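Local coordinates for protein-tyrosine-phosphatase PTP1 (Arabidopsis thaliana, PDB 6KRW), which catalyses the removal of phosphate from phosphotyrosine in proteins, acting on the MAP kinase MPK6 and dampening plant defence responses, at residues Asn50-Met55 and Val69-Arg75; Arg64-Val68 and Ser238-Gly242; Asn91-Thr97 and Leu273-Arg278; Trp204-Pro210 and Thr284-Phe290. All coordinates share one frame; numbering follows the deposited sequence. Where two conformers were deposited one is given.

Contact 1. Residues Asn50-Met55 and Val69-Arg75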
# COMPACT_ATOMS: atom_id res chain seq x y z
N ASN A 50 -11.94 4.66 -18.74
CA ASN A 50 -11.10 5.41 -17.77
C ASN A 50 -9.72 4.76 -17.58
O ASN A 50 -8.90 5.40 -16.91
CB ASN A 50 -11.84 5.68 -16.47
CG ASN A 50 -12.17 4.42 -15.68
OD1 ASN A 50 -11.49 3.38 -15.83
ND2 ASN A 50 -13.20 4.49 -14.87
N SER A 51 -9.47 3.59 -18.16
CA SER A 51 -8.19 2.88 -17.98
C SER A 51 -7.71 2.38 -19.33
O SER A 51 -7.35 1.23 -19.49
CB SER A 51 -8.33 1.77 -16.94
OG SER A 51 -8.87 2.24 -15.74
N THR A 52 -7.70 3.26 -20.33
CA THR A 52 -7.40 2.85 -21.72
C THR A 52 -5.98 2.31 -21.85
O THR A 52 -5.77 1.40 -22.66
CB THR A 52 -7.64 4.02 -22.69
OG1 THR A 52 -6.74 5.08 -22.44
CG2 THR A 52 -9.05 4.55 -22.55
N VAL A 53 -5.01 2.88 -21.15
CA VAL A 53 -3.61 2.44 -21.37
C VAL A 53 -3.46 1.00 -20.82
O VAL A 53 -2.86 0.18 -21.50
CB VAL A 53 -2.60 3.42 -20.75
CG1 VAL A 53 -1.19 2.91 -20.94
CG2 VAL A 53 -2.78 4.78 -21.38
N ALA A 54 -4.03 0.75 -19.65
CA ALA A 54 -3.97 -0.59 -19.02
C ALA A 54 -4.64 -1.63 -19.90
O ALA A 54 -4.21 -2.82 -19.83
CB ALA A 54 -4.63 -0.56 -17.66
N MET A 55 -5.70 -1.24 -20.61
CA MET A 55 -6.54 -2.18 -21.40
C MET A 55 -5.97 -2.32 -22.83
O MET A 55 -6.49 -3.14 -23.57
CB MET A 55 -8.01 -1.75 -21.45
CG MET A 55 -8.72 -1.75 -20.09
SD MET A 55 -8.62 -3.31 -19.24
CE MET A 55 -9.40 -2.91 -17.68
N VAL A 69 -6.76 -2.72 -12.68
CA VAL A 69 -5.87 -1.90 -13.51
C VAL A 69 -5.98 -0.47 -12.99
O VAL A 69 -7.00 -0.10 -12.40
CB VAL A 69 -6.25 -1.95 -14.99
CG1 VAL A 69 -6.01 -3.32 -15.59
CG2 VAL A 69 -7.68 -1.51 -15.23
N PRO A 70 -4.92 0.33 -13.19
CA PRO A 70 -4.95 1.74 -12.79
C PRO A 70 -5.73 2.59 -13.81
O PRO A 70 -5.69 2.32 -14.99
CB PRO A 70 -3.48 2.16 -12.78
CG PRO A 70 -2.89 1.32 -13.91
CD PRO A 70 -3.62 -0.02 -13.79
N PHE A 71 -6.38 3.60 -13.26
CA PHE A 71 -7.00 4.65 -14.10
C PHE A 71 -5.92 5.42 -14.84
O PHE A 71 -4.82 5.70 -14.30
CB PHE A 71 -7.79 5.58 -13.20
CG PHE A 71 -8.86 4.92 -12.38
CD1 PHE A 71 -9.78 4.05 -12.96
CD2 PHE A 71 -8.99 5.18 -11.03
CE1 PHE A 71 -10.77 3.45 -12.20
CE2 PHE A 71 -9.97 4.58 -10.26
CZ PHE A 71 -10.86 3.71 -10.85
N ASP A 72 -6.24 5.86 -16.05
CA ASP A 72 -5.31 6.74 -16.80
C ASP A 72 -4.96 7.99 -15.99
O ASP A 72 -3.81 8.45 -16.08
CB ASP A 72 -5.93 7.16 -18.13
CG ASP A 72 -6.15 6.02 -19.11
OD1 ASP A 72 -5.37 5.05 -19.09
OD2 ASP A 72 -7.06 6.11 -19.96
N LYS A 73 -5.93 8.53 -15.22
CA LYS A 73 -5.73 9.86 -14.62
C LYS A 73 -4.60 9.86 -13.58
O LYS A 73 -4.02 10.89 -13.36
CB LYS A 73 -7.02 10.36 -13.99
CG LYS A 73 -7.51 9.58 -12.79
CD LYS A 73 -8.79 10.12 -12.16
CE LYS A 73 -9.20 9.30 -10.94
NZ LYS A 73 -8.15 9.32 -9.90
N ASN A 74 -4.32 8.69 -12.96
CA ASN A 74 -3.34 8.70 -11.84
C ASN A 74 -2.43 7.48 -11.91
O ASN A 74 -1.80 7.21 -10.87
CB ASN A 74 -4.02 8.81 -10.48
CG ASN A 74 -4.77 7.54 -10.12
OD1 ASN A 74 -5.36 6.90 -11.01
ND2 ASN A 74 -4.77 7.18 -8.83
N ARG A 75 -2.30 6.82 -13.03
CA ARG A 75 -1.38 5.68 -13.15
C ARG A 75 0.04 6.22 -13.04
O ARG A 75 0.34 7.38 -13.40
CB ARG A 75 -1.57 4.93 -14.46
CG ARG A 75 -1.22 5.69 -15.72
CD ARG A 75 -1.57 4.92 -16.97
NE ARG A 75 -1.11 5.65 -18.14
CZ ARG A 75 0.06 5.54 -18.72
NH1 ARG A 75 0.97 4.66 -18.26
NH2 ARG A 75 0.35 6.32 -19.75
O HOH W 1 -8.79 7.93 -15.78
O HOH W 2 -4.59 2.78 -17.60

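Contact 2. Residues Arg64-Val68 and Ser238-Gly242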
# COMPACT_ATOMS: atom_id res chain seq x y z
N ARG A 64 -1.75 -8.66 -13.75
CA ARG A 64 -1.96 -9.97 -13.08
C ARG A 64 -3.43 -10.38 -13.21
O ARG A 64 -3.72 -11.57 -13.45
CB ARG A 64 -1.53 -9.85 -11.63
CG ARG A 64 -1.64 -11.16 -10.88
CD ARG A 64 -0.97 -11.11 -9.54
NE ARG A 64 0.48 -11.06 -9.65
CZ ARG A 64 1.27 -12.12 -9.86
NH1 ARG A 64 0.78 -13.35 -9.99
NH2 ARG A 64 2.58 -11.95 -9.90
N TYR A 65 -4.33 -9.40 -13.07
CA TYR A 65 -5.78 -9.66 -13.13
C TYR A 65 -6.38 -8.70 -14.14
O TYR A 65 -6.02 -7.51 -14.16
CB TYR A 65 -6.44 -9.45 -11.77
CG TYR A 65 -5.87 -10.33 -10.69
CD1 TYR A 65 -6.22 -11.67 -10.62
CD2 TYR A 65 -4.94 -9.85 -9.80
CE1 TYR A 65 -5.68 -12.48 -9.64
CE2 TYR A 65 -4.40 -10.65 -8.80
CZ TYR A 65 -4.77 -11.98 -8.73
OH TYR A 65 -4.23 -12.80 -7.76
N SER A 66 -7.31 -9.18 -14.96
CA SER A 66 -7.80 -8.38 -16.11
C SER A 66 -8.67 -7.20 -15.64
O SER A 66 -8.77 -6.22 -16.42
CB SER A 66 -8.52 -9.27 -17.07
OG SER A 66 -9.69 -9.81 -16.48
N ASP A 67 -9.28 -7.26 -14.47
CA ASP A 67 -10.23 -6.23 -13.99
C ASP A 67 -9.61 -5.40 -12.86
O ASP A 67 -10.35 -4.63 -12.21
CB ASP A 67 -11.53 -6.91 -13.56
CG ASP A 67 -11.35 -7.96 -12.47
OD1 ASP A 67 -10.20 -8.36 -12.21
OD2 ASP A 67 -12.37 -8.39 -11.92
N VAL A 68 -8.31 -5.53 -12.61
CA VAL A 68 -7.65 -4.68 -11.60
C VAL A 68 -6.50 -3.95 -12.28
O VAL A 68 -5.44 -4.53 -12.53
CB VAL A 68 -7.15 -5.45 -10.36
CG1 VAL A 68 -6.53 -4.47 -9.37
CG2 VAL A 68 -8.28 -6.24 -9.73
N SER A 238 -1.44 -9.06 -3.87
CA SER A 238 -1.48 -9.75 -5.17
C SER A 238 -2.09 -8.81 -6.22
O SER A 238 -1.41 -8.53 -7.20
CB SER A 238 -2.19 -11.05 -5.07
OG SER A 238 -1.98 -11.77 -6.26
N ALA A 239 -3.33 -8.36 -6.04
CA ALA A 239 -3.96 -7.40 -6.99
C ALA A 239 -3.62 -5.96 -6.62
O ALA A 239 -3.75 -5.09 -7.52
CB ALA A 239 -5.44 -7.61 -7.02
N GLY A 240 -3.22 -5.71 -5.39
CA GLY A 240 -2.91 -4.36 -4.90
C GLY A 240 -4.16 -3.54 -4.59
O GLY A 240 -4.08 -2.30 -4.77
N ILE A 241 -5.24 -4.15 -4.16
CA ILE A 241 -6.46 -3.39 -3.78
C ILE A 241 -7.07 -3.81 -2.44
O ILE A 241 -7.44 -2.94 -1.69
CB ILE A 241 -7.50 -3.40 -4.92
CG1 ILE A 241 -7.96 -4.80 -5.32
CG2 ILE A 241 -7.00 -2.59 -6.11
CD1 ILE A 241 -9.13 -4.81 -6.28
N GLY A 242 -7.11 -5.12 -2.09
CA GLY A 242 -7.84 -5.51 -0.87
C GLY A 242 -6.98 -5.29 0.36
O GLY A 242 -7.25 -4.38 1.15

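Contact 3. Residues Asn91-Thr97 and Leu273-Arg278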
# COMPACT_ATOMS: atom_id res chain seq x y z
N ASN A 91 1.26 -1.43 -13.81
CA ASN A 91 -0.00 -1.56 -13.05
C ASN A 91 0.23 -0.98 -11.67
O ASN A 91 0.58 -1.71 -10.73
CB ASN A 91 -0.52 -2.98 -13.08
CG ASN A 91 -1.93 -3.07 -12.55
OD1 ASN A 91 -2.28 -2.42 -11.56
ND2 ASN A 91 -2.74 -3.89 -13.21
N ALA A 92 0.06 0.33 -11.53
CA ALA A 92 0.43 1.04 -10.30
C ALA A 92 -0.33 2.36 -10.28
O ALA A 92 -0.43 3.01 -11.37
CB ALA A 92 1.91 1.30 -10.23
N SER A 93 -0.84 2.73 -9.13
CA SER A 93 -1.71 3.91 -8.94
C SER A 93 -1.16 4.81 -7.85
O SER A 93 -0.75 4.31 -6.79
CB SER A 93 -3.08 3.45 -8.53
OG SER A 93 -3.65 2.57 -9.46
N LEU A 94 -1.13 6.11 -8.05
CA LEU A 94 -0.86 7.09 -7.00
C LEU A 94 -2.04 7.24 -6.07
O LEU A 94 -3.15 7.61 -6.52
CB LEU A 94 -0.50 8.44 -7.58
CG LEU A 94 -0.07 9.47 -6.54
CD1 LEU A 94 1.23 9.06 -5.87
CD2 LEU A 94 0.04 10.84 -7.17
N ILE A 95 -1.85 6.96 -4.79
CA ILE A 95 -2.85 7.15 -3.74
C ILE A 95 -2.41 8.32 -2.92
O ILE A 95 -1.39 8.26 -2.23
CB ILE A 95 -3.05 5.88 -2.88
CG1 ILE A 95 -3.19 4.63 -3.72
CG2 ILE A 95 -4.21 6.08 -1.93
CD1 ILE A 95 -4.37 4.62 -4.66
N LYS A 96 -3.16 9.43 -3.00
CA LYS A 96 -2.76 10.69 -2.37
C LYS A 96 -4.04 11.39 -1.90
O LYS A 96 -4.90 11.66 -2.73
CB LYS A 96 -1.93 11.55 -3.33
CG LYS A 96 -1.46 12.88 -2.78
CD LYS A 96 -0.58 13.63 -3.75
CE LYS A 96 -0.04 14.91 -3.13
NZ LYS A 96 0.80 15.67 -4.08
N THR A 97 -4.13 11.71 -0.64
CA THR A 97 -5.33 12.35 -0.05
C THR A 97 -5.04 13.82 0.25
O THR A 97 -5.96 14.59 0.36
CB THR A 97 -5.76 11.62 1.22
OG1 THR A 97 -4.69 11.75 2.17
CG2 THR A 97 -6.07 10.17 0.96
N LEU A 273 -12.72 7.77 -1.50
CA LEU A 273 -11.65 8.52 -2.19
C LEU A 273 -10.60 7.57 -2.76
O LEU A 273 -10.17 7.69 -3.89
CB LEU A 273 -11.04 9.53 -1.25
CG LEU A 273 -9.91 10.38 -1.82
CD1 LEU A 273 -10.33 11.12 -3.10
CD2 LEU A 273 -9.46 11.39 -0.78
N PHE A 274 -10.23 6.59 -1.94
CA PHE A 274 -9.26 5.59 -2.44
C PHE A 274 -9.79 4.88 -3.68
O PHE A 274 -9.04 4.62 -4.62
CB PHE A 274 -8.96 4.52 -1.37
CG PHE A 274 -8.04 4.92 -0.26
CD1 PHE A 274 -7.55 6.20 -0.10
CD2 PHE A 274 -7.65 3.94 0.65
CE1 PHE A 274 -6.65 6.50 0.93
CE2 PHE A 274 -6.80 4.27 1.70
CZ PHE A 274 -6.27 5.52 1.82
N ARG A 275 -11.08 4.57 -3.68
CA ARG A 275 -11.70 3.88 -4.83
C ARG A 275 -11.75 4.78 -6.09
O ARG A 275 -11.66 4.26 -7.17
CB ARG A 275 -13.06 3.30 -4.43
CG ARG A 275 -12.94 2.09 -3.53
CD ARG A 275 -14.27 1.69 -2.99
NE ARG A 275 -14.15 0.41 -2.31
CZ ARG A 275 -15.15 -0.42 -2.09
NH1 ARG A 275 -16.36 -0.17 -2.53
NH2 ARG A 275 -14.95 -1.56 -1.45
N LYS A 276 -11.78 6.10 -5.89
CA LYS A 276 -11.67 7.04 -7.04
C LYS A 276 -10.24 7.05 -7.56
O LYS A 276 -9.99 7.52 -8.68
CB LYS A 276 -12.14 8.42 -6.62
CG LYS A 276 -13.63 8.54 -6.36
CD LYS A 276 -14.18 9.93 -6.50
CE LYS A 276 -13.38 11.01 -5.80
NZ LYS A 276 -14.23 12.17 -5.44
N GLN A 277 -9.29 6.47 -6.78
CA GLN A 277 -7.87 6.43 -7.17
C GLN A 277 -7.38 5.03 -7.58
O GLN A 277 -6.39 4.96 -8.30
CB GLN A 277 -7.00 7.02 -6.05
CG GLN A 277 -7.37 8.49 -5.79
CD GLN A 277 -6.57 9.18 -4.71
OE1 GLN A 277 -5.60 8.64 -4.20
NE2 GLN A 277 -6.88 10.42 -4.39
N ARG A 278 -8.09 3.99 -7.17
CA ARG A 278 -7.76 2.62 -7.66
C ARG A 278 -9.01 1.78 -7.42
O ARG A 278 -9.50 1.73 -6.28
CB ARG A 278 -6.51 2.02 -6.99
CG ARG A 278 -6.06 0.73 -7.66
CD ARG A 278 -4.70 0.34 -7.04
NE ARG A 278 -4.19 -0.98 -7.44
CZ ARG A 278 -3.60 -1.28 -8.57
NH1 ARG A 278 -3.41 -0.36 -9.52
NH2 ARG A 278 -3.16 -2.52 -8.80
O HOH W 3 -5.43 4.23 -10.66

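Contact 4. Residues Trp204-Pro210 and Thr284-Phe290. With FLC (citrate anion), chain D.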
# COMPACT_ATOMS: atom_id res chain seq x y z
N TRP A 204 -1.42 -12.56 6.18
CA TRP A 204 -2.68 -11.87 5.81
C TRP A 204 -3.24 -12.59 4.59
O TRP A 204 -2.79 -12.35 3.47
CB TRP A 204 -2.41 -10.40 5.54
CG TRP A 204 -3.62 -9.53 5.44
CD1 TRP A 204 -4.91 -9.91 5.22
CD2 TRP A 204 -3.65 -8.11 5.60
NE1 TRP A 204 -5.74 -8.83 5.22
CE2 TRP A 204 -5.01 -7.71 5.48
CE3 TRP A 204 -2.68 -7.14 5.87
CZ2 TRP A 204 -5.41 -6.38 5.55
CZ3 TRP A 204 -3.09 -5.82 5.95
CH2 TRP A 204 -4.43 -5.46 5.80
N PRO A 205 -4.23 -13.48 4.78
CA PRO A 205 -4.76 -14.25 3.67
C PRO A 205 -5.50 -13.40 2.63
O PRO A 205 -6.15 -12.42 2.97
CB PRO A 205 -5.72 -15.27 4.31
CG PRO A 205 -5.91 -14.81 5.75
CD PRO A 205 -4.81 -13.82 6.08
N ASP A 206 -5.39 -13.84 1.39
CA ASP A 206 -6.05 -13.24 0.22
C ASP A 206 -7.56 -13.24 0.51
O ASP A 206 -8.12 -14.27 0.93
CB ASP A 206 -5.60 -14.02 -1.02
CG ASP A 206 -6.49 -13.84 -2.23
OD1 ASP A 206 -7.42 -13.06 -2.15
OD2 ASP A 206 -6.23 -14.50 -3.25
N HIS A 207 -8.19 -12.07 0.38
CA HIS A 207 -9.65 -11.85 0.59
C HIS A 207 -10.03 -12.14 2.04
O HIS A 207 -11.20 -12.36 2.30
CB HIS A 207 -10.46 -12.58 -0.50
CG HIS A 207 -10.51 -11.81 -1.78
ND1 HIS A 207 -10.80 -10.44 -1.80
CD2 HIS A 207 -10.31 -12.16 -3.06
CE1 HIS A 207 -10.77 -10.01 -3.03
NE2 HIS A 207 -10.46 -11.03 -3.83
N GLY A 208 -9.09 -12.03 2.97
CA GLY A 208 -9.32 -12.29 4.39
C GLY A 208 -8.65 -11.25 5.24
O GLY A 208 -8.34 -10.12 4.69
N VAL A 209 -8.45 -11.57 6.52
CA VAL A 209 -7.92 -10.61 7.53
C VAL A 209 -7.02 -11.37 8.48
O VAL A 209 -7.21 -12.58 8.70
CB VAL A 209 -9.03 -9.86 8.30
CG1 VAL A 209 -9.78 -8.91 7.39
CG2 VAL A 209 -9.97 -10.80 9.03
N PRO A 210 -6.01 -10.68 9.05
CA PRO A 210 -5.18 -11.27 10.10
C PRO A 210 -6.01 -11.62 11.33
O PRO A 210 -7.10 -11.14 11.49
CB PRO A 210 -4.14 -10.19 10.43
CG PRO A 210 -4.17 -9.26 9.23
CD PRO A 210 -5.58 -9.32 8.71
N THR A 284 -13.30 -6.47 1.18
CA THR A 284 -14.35 -7.24 1.89
C THR A 284 -14.86 -6.50 3.12
O THR A 284 -14.15 -5.66 3.65
CB THR A 284 -13.84 -8.63 2.30
OG1 THR A 284 -12.90 -8.45 3.36
CG2 THR A 284 -13.20 -9.41 1.17
N MET A 285 -16.02 -6.91 3.61
CA MET A 285 -16.56 -6.29 4.84
C MET A 285 -15.65 -6.64 6.03
O MET A 285 -15.45 -5.78 6.89
CB MET A 285 -18.00 -6.74 5.09
CG MET A 285 -18.65 -6.04 6.26
SD MET A 285 -20.36 -6.55 6.56
CE MET A 285 -21.18 -5.76 5.18
N ASP A 286 -15.08 -7.85 6.07
CA ASP A 286 -14.12 -8.16 7.16
C ASP A 286 -12.89 -7.25 7.09
O ASP A 286 -12.43 -6.80 8.15
CB ASP A 286 -13.71 -9.64 7.12
CG ASP A 286 -14.77 -10.58 7.64
OD1 ASP A 286 -15.74 -10.12 8.28
OD2 ASP A 286 -14.62 -11.78 7.39
N GLN A 287 -12.42 -6.91 5.88
CA GLN A 287 -11.27 -5.98 5.76
C GLN A 287 -11.68 -4.60 6.26
O GLN A 287 -10.88 -3.95 6.89
CB GLN A 287 -10.76 -5.94 4.32
CG GLN A 287 -9.92 -7.17 4.00
CD GLN A 287 -9.58 -7.29 2.54
OE1 GLN A 287 -9.97 -6.45 1.73
NE2 GLN A 287 -8.84 -8.33 2.17
N TYR A 288 -12.91 -4.17 5.97
CA TYR A 288 -13.38 -2.85 6.42
C TYR A 288 -13.46 -2.83 7.94
O TYR A 288 -13.02 -1.88 8.56
CB TYR A 288 -14.72 -2.56 5.73
CG TYR A 288 -15.19 -1.14 5.90
CD1 TYR A 288 -14.55 -0.11 5.23
CD2 TYR A 288 -16.23 -0.84 6.74
CE1 TYR A 288 -14.96 1.20 5.39
CE2 TYR A 288 -16.67 0.47 6.88
CZ TYR A 288 -16.00 1.50 6.24
OH TYR A 288 -16.41 2.81 6.35
N PHE A 289 -13.97 -3.90 8.54
CA PHE A 289 -13.99 -4.02 10.03
C PHE A 289 -12.56 -3.99 10.57
O PHE A 289 -12.30 -3.36 11.60
CB PHE A 289 -14.73 -5.28 10.47
CG PHE A 289 -16.20 -5.06 10.72
CD1 PHE A 289 -16.66 -4.66 11.96
CD2 PHE A 289 -17.12 -5.24 9.70
CE1 PHE A 289 -18.01 -4.46 12.19
CE2 PHE A 289 -18.47 -5.01 9.93
CZ PHE A 289 -18.92 -4.64 11.17
N PHE A 290 -11.65 -4.68 9.88
CA PHE A 290 -10.23 -4.73 10.35
C PHE A 290 -9.64 -3.32 10.35
O PHE A 290 -8.88 -2.99 11.24
CB PHE A 290 -9.44 -5.72 9.49
CG PHE A 290 -8.01 -5.90 9.92
CD1 PHE A 290 -7.68 -6.77 10.95
CD2 PHE A 290 -6.98 -5.22 9.30
CE1 PHE A 290 -6.36 -6.93 11.35
CE2 PHE A 290 -5.66 -5.38 9.69
CZ PHE A 290 -5.35 -6.25 10.72
CAC FLC D . -6.81 -9.20 -1.29
CA FLC D . -6.86 -10.05 -2.53
CB FLC D . -6.09 -9.43 -3.70
CBC FLC D . -6.62 -7.98 -3.84
CG FLC D . -6.41 -10.22 -4.98
CGC FLC D . -6.04 -11.70 -5.02
OA1 FLC D . -5.86 -8.51 -1.10
OA2 FLC D . -7.73 -9.19 -0.61
OB1 FLC D . -5.82 -7.06 -3.79
OB2 FLC D . -7.85 -7.88 -3.96
OG1 FLC D . -5.22 -12.17 -4.20
OG2 FLC D . -6.56 -12.37 -5.94
OHB FLC D . -4.69 -9.42 -3.43
O HOH W 4 -12.09 -10.86 4.27

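Contact 1. Residues Asn50-Met55 and Val69-Arg75
The Phe71 ring is met at its edge, near its own plane, by two polar atoms, Ser51 OG and Asn50 OD1; the latter stands 3.4 Å from Phe71 CD1, and the Asn50 amide is turned 73° against the ring. Ser51 OG donates to Asn50 OD1, which helps to fix the amide's rotation beside the aromatic rim. The Arg75 guanidinium carries Val53 CG1 over the centre of one face, while its NH2 bonds the backbone O of Lys87. The third flat group, the Asp72 carboxylate, faces the start of the weakly bonded helix 52-55. With CG beside its backbone N (chi1 -66°), Asp72 brings both oxygens to bear: OD1 takes a nearly straight bond from Val53 N at 3.0 Å through its syn lone pair, whereas OD2 is held between Thr52 N and Thr52 OG1, the hydroxyl at 2.7 Å, which approach from opposite faces of the carboxylate. The backbone adds Asp72 N to Asn50 O, 2.8 Å. A water joins Asp72 OD1, Pro70 O and Ala54 N, so that a third peptide N-H is served indirectly. On the apolar flank the packing is closer than usual and apparently strained: Ala54 CB lies 3.4 Å from Val69 CB, and Met55 CE 3.3 Å from Val69 CG2. Here is a compact example of an acid side chain organising a helix start: Thr52 N and Val53 N find acceptors in one carboxylate, and these donors, with at most a small contribution from so short a helix, would probably stabilise the negative charge of Asp72.

Contact 2. Residues Arg64-Val68 and Ser238-Gly242
Val68 and Ala239 bring two irregular loops together, their CA atoms 6.5 Å apart, the first loop folded in a type I turn from Tyr65 to Val68 and no backbone hydrogen bond joining it to the second. Tyr65 lies along the start of residues 238-242. Its CD2 rests 3.6 Å from Ala239 CB, and its OH comes within 2.9 Å of Ser238 OG, which sits at the ring's edge, near the ring plane; that serine hydroxyl is also hydrogen-bonded to Lys146 O. Arg64 CG packs over one face of the same ring. The arginine's chain, bent at chi3 (-71°), passes Ser238 OG with its CD at 3.5 Å before NE bonds Gly111 O. Val68 and Ile241 meet tip to tip, CG1 of Val68 being 3.8 Å from CG2 of Ile241. Replacing Tyr65 by an alanine would probably open a gap beside the Ala239 methyl and leave Ser238 OG with Lys146 O but no phenol to steady it from this side. In tyrosine phosphatases a tyrosine in the Asn-Arg-Tyr sequence lines the phosphotyrosine pocket, and the nearness of Tyr65 to the bound citrate fits that role. Residues 238-242 belong to the phosphate-binding P-loop, which leaves strand 233-236 and enters helix 242-259 with Ile241 as N-cap; residues 64-68 lean on it from the connection between helix 52-55 and strand 75-77.

Contact 3. Residues Asn91-Thr97 and Leu273-Arg278
Ser93, Ile95 and Thr97 face the end of helix 267-277, their nearest partners being Arg278, Gln277 and Leu273; the axes of segments 92-95 and 273-277 pass 8.6 Å apart, and their directions differ by 145°. Gln277 binds the backbone of Lys96, just past the strand, with both ends of its amide. OE1 receives Lys96 N at 2.8 Å, and NE2 donates to Lys96 O at 2.9 Å from above the plane of that carbonyl, so both polar atoms of a single residue's backbone are held and the amide cannot flip without losing both bonds. Ile95 CG2 lies over the face of the Phe274 ring, a CH-pi contact 4.1 Å from the centroid, while Thr97 CG2 reaches the ring's edge in plane. At the other end Arg278, CG trans to its backbone N (chi1 -171°) and extended as far as NE, carries its guanidinium past Ser93. NH1 and NH2 both bond Asn91 OD1, NH2 at 2.9 Å; NH1 also donates to Ser93 OG at 2.9 Å. These acceptors lie in the guanidinium plane, although the Asn91 amide, whose ND2 bonds Val68 O, is turned 72° from it. With a leucine in place of Arg278, Asn91 OD1 and Ser93 OG would probably be left without their charged mate, and the tie between them would be lost. A water links Ser93 OG to Gln277 O. Since Arg278 NE and NH2 also hold Gly240 O and Ala239 O, this arginine ties Ser93 of the edge strand, and Asn91 before it, to the P-loop, an arrangement consistent with the classical tyrosine phosphatase fold.

Contact 4. Residues Trp204-Pro210 and Thr284-Phe290
Phe290 packs closely into Trp204, Val209 and Pro210, and this apolar end contrasts with a polar rim where citrate and water mediate. Pro210 CD sits over the face of the Phe290 ring, 3.8 Å from its centroid; the same CD also lies over a face of the Trp204 indole, toward its rim. Trp204 and Phe290 meet obliquely, CH2 to CE2 at 4.1 Å. Phe290 reaches them with CG swung to the far side from its backbone N (chi1 -177°). Val209 CG1 packs on Asp286 O in the first helical turn, and 3.8 Å from Phe290 CB. Between the two regimes lies Gly208 O, gripped by two donors: Trp204 NE1, with the oxygen in the indole plane, and Gln287 NE2, which meets a lone pair in the carbonyl plane at 3.1 Å. Gln287 NE2 also donates to citrate OA2, and its OE1 accepts from Gln283 N, so the amide is fixed at both ends. Toward solvent the packing thins. Exposed His207 lays one ring face over citrate CA, gives its backbone N to OA2, and brings its O to Thr284 OG1 through a bridging water, 2.6 Å from His207 O. Thr284 caps helix 285-303, its OG1 taking Gln287 N at 3.0 Å in a capping box, with a weak return bond from Thr284 N to Gln287 OE1. Trp204, Pro205 and Asp206 are the signature of the WPD loop, whose aspartate, 2.7 Å from citrate OG1 through OD2, probably binds substrate. Held around the citrate against helix 285-303, this loop is consistent with the closed active site.

Along the chain contacts 1 and 2 interlock, residues 64-68 falling between the halves of contact 1, whereas contact 1 is complete before contact 3 opens; contacts 2, 3 and 4 then alternate. Centres of contacts 1 and 3 lie about 11 Å apart, joined by Asn74 ND2, and contact 2 stands about 13 Å from each. Asn91 and Arg278 tie contact 3 to contact 2. Contact 4 lies about 26 Å from contact 1 between centres. Strand 92-95 borders the sheet that also holds strand 233-236, and helices 267-277 and 285-303 follow one another. Contacts 2 and 4 thus border the site of Cys237, the phosphocysteine intermediate; contact 3 supports the P-loop from behind, and contact 1 lies further out.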